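Local coordinates for mating-type switching protein swi5 (Schizosaccharomyces pombe, PDB 3VIQ), which acts with Sfr1 as an activator of Rad51-type strand exchange in recombinational DNA repair and is required for normal mating-type switching, at residues G59-V64 / E74-F79. Sequence-based numbering, arbitrary orientation.
Sequences GMIGKV and ELFDRF
Ile61 lies among three side chains of 74-79, its branches dividing the work. Ile61 CG1 makes an off-centre CH-pi contact with the Phe79 ring, 4.3 Å from the centroid and 29° off the normal, while Ile61 CD1 runs on to Phe79 CB at 4.1 Å. The other branch, Ile61 CG2, is anti to the backbone N (chi1 -62°) and reaches Leu75 CB at 4.0 Å; it also meets the edge of the Phe76 ring, close to its plane, at CE1, 4.2 Å away. Cutting this side chain back to an alanine is likely to take the CH-pi partner from the Phe79 ring and leave a gap where CG2 meets Leu75 and the Phe76 edge. One helical turn on, Val64 CG1 packs against Leu75 CD2 at 3.6 Å and touches Arg78 NH2, while its CG2 meets Phe79 CZ obliquely at 4.2 Å. No hydrogen bond crosses this apolar interface, which folds the chain back after helix 36-67, so that the short, weakly bonded helical turn about 76-79 rests on the helix's last turns. Further out, Arg78 CG lies over the centre of the Phe79 ring, 4.2 Å above its plane, and the guanidinium has a long, weak ion pair with Glu68. Val81 backs both Ile61 and Phe76. From the Sfr1 chain, Leu59 packs on Val64, and Gln54 touches Phe79 and donates a hydrogen bond to the Arg78 carbonyl.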
loop_
_atom_site.group_PDB
_atom_site.type_symbol
_atom_site.label_atom_id
_atom_site.label_comp_id
_atom_site.label_asym_id
_atom_site.label_seq_id
_atom_site.Cartn_x
_atom_site.Cartn_y
_atom_site.Cartn_z
ATOM N N GLY B 59 11.014 13.094 -1.756
ATOM C CA GLY B 59 10.554 14.120 -2.721
ATOM C C GLY B 59 10.447 15.517 -2.125
ATOM O O GLY B 59 10.961 16.479 -2.670
ATOM N N MET B 60 9.802 15.630 -0.979
ATOM C CA MET B 60 9.611 16.936 -0.329
ATOM C C MET B 60 10.908 17.567 0.183
ATOM O O MET B 60 11.160 18.767 -0.050
ATOM C CB MET B 60 8.621 16.798 0.818
ATOM C CG MET B 60 7.248 16.337 0.369
ATOM S SD MET B 60 6.109 16.265 1.783
ATOM C CE MET B 60 4.575 16.131 0.853
ATOM N N ILE B 61 11.724 16.758 0.864
ATOM C CA ILE B 61 13.059 17.168 1.305
ATOM C C ILE B 61 13.929 17.606 0.110
ATOM O O ILE B 61 14.646 18.611 0.206
ATOM C CB ILE B 61 13.830 16.067 2.069
ATOM C CG1 ILE B 61 13.090 15.664 3.367
ATOM C CG2 ILE B 61 15.265 16.576 2.344
ATOM C CD1 ILE B 61 13.593 14.327 4.040
ATOM N N GLY B 62 13.846 16.885 -1.010
ATOM C CA GLY B 62 14.470 17.359 -2.242
ATOM C C GLY B 62 13.964 18.722 -2.710
ATOM O O GLY B 62 14.749 19.566 -3.143
ATOM N N LYS B 63 12.668 18.983 -2.618
ATOM C CA LYS B 63 12.196 20.328 -3.023
ATOM C C LYS B 63 12.715 21.412 -2.054
ATOM O O LYS B 63 13.188 22.465 -2.494
ATOM C CB LYS B 63 10.673 20.396 -3.192
ATOM C CG LYS B 63 10.167 19.564 -4.375
ATOM C CD LYS B 63 10.413 20.252 -5.728
ATOM C CE LYS B 63 10.116 19.318 -6.910
ATOM N NZ LYS B 63 9.996 20.077 -8.201
ATOM N N VAL B 64 12.673 21.150 -0.746
ATOM C CA VAL B 64 13.254 22.095 0.200
ATOM C C VAL B 64 14.720 22.309 -0.161
ATOM O O VAL B 64 15.208 23.433 -0.107
ATOM C CB VAL B 64 13.187 21.627 1.665
ATOM C CG1 VAL B 64 13.826 22.692 2.594
ATOM C CG2 VAL B 64 11.749 21.308 2.081
ATOM N N GLU B 74 22.286 17.092 2.873
ATOM C CA GLU B 74 22.623 18.127 3.839
ATOM C C GLU B 74 21.410 18.495 4.716
ATOM O O GLU B 74 21.571 19.044 5.818
ATOM C CB GLU B 74 23.212 19.340 3.137
ATOM C CG GLU B 74 24.466 19.002 2.300
ATOM C CD GLU B 74 24.972 20.173 1.469
ATOM O OE1 GLU B 74 25.004 21.318 1.988
ATOM O OE2 GLU B 74 25.357 19.945 0.293
ATOM N N LEU B 75 20.201 18.135 4.287
ATOM C CA LEU B 75 19.004 18.464 5.082
ATOM C C LEU B 75 18.466 17.310 5.923
ATOM O O LEU B 75 17.521 17.491 6.744
ATOM C CB LEU B 75 17.888 19.003 4.182
ATOM C CG LEU B 75 18.199 20.251 3.379
ATOM C CD1 LEU B 75 19.062 19.871 2.184
ATOM C CD2 LEU B 75 16.900 20.877 2.926
ATOM N N PHE B 76 19.070 16.133 5.762
ATOM C CA PHE B 76 18.575 14.920 6.460
ATOM C C PHE B 76 18.524 15.090 7.975
ATOM O O PHE B 76 17.558 14.660 8.619
ATOM C CB PHE B 76 19.406 13.704 6.052
ATOM C CG PHE B 76 19.034 13.116 4.687
ATOM C CD1 PHE B 76 18.083 13.730 3.844
ATOM C CD2 PHE B 76 19.622 11.922 4.258
ATOM C CE1 PHE B 76 17.739 13.160 2.586
ATOM C CE2 PHE B 76 19.293 11.352 3.026
ATOM C CZ PHE B 76 18.345 11.972 2.180
ATOM N N ASP B 77 19.522 15.750 8.559
ATOM C CA ASP B 77 19.518 15.919 10.018
ATOM C C ASP B 77 18.373 16.774 10.521
ATOM O O ASP B 77 17.744 16.447 11.523
ATOM C CB ASP B 77 20.830 16.500 10.518
ATOM C CG ASP B 77 21.923 15.488 10.530
ATOM O OD1 ASP B 77 21.650 14.304 10.846
ATOM O OD2 ASP B 77 23.061 15.867 10.214
ATOM N N ARG B 78 18.140 17.877 9.831
ATOM C CA ARG B 78 17.041 18.790 10.125
ATOM C C ARG B 78 15.689 18.071 10.123
ATOM O O ARG B 78 14.793 18.405 10.909
ATOM C CB ARG B 78 17.031 19.892 9.071
ATOM C CG ARG B 78 15.820 20.797 9.079
ATOM C CD ARG B 78 16.130 22.096 8.350
ATOM N NE ARG B 78 14.923 22.676 7.779
ATOM C CZ ARG B 78 14.894 23.467 6.712
ATOM N NH1 ARG B 78 16.015 23.804 6.070
ATOM N NH2 ARG B 78 13.724 23.913 6.283
ATOM N N PHE B 79 15.559 17.084 9.244
ATOM C CA PHE B 79 14.329 16.298 9.150
ATOM C C PHE B 79 14.303 14.985 9.919
ATOM O O PHE B 79 13.308 14.287 9.869
ATOM C CB PHE B 79 13.947 16.109 7.676
ATOM C CG PHE B 79 13.615 17.406 7.007
ATOM C CD1 PHE B 79 12.476 18.108 7.377
ATOM C CD2 PHE B 79 14.478 17.978 6.063
ATOM C CE1 PHE B 79 12.176 19.340 6.793
ATOM C CE2 PHE B 79 14.189 19.205 5.496
ATOM C CZ PHE B 79 13.025 19.883 5.861
#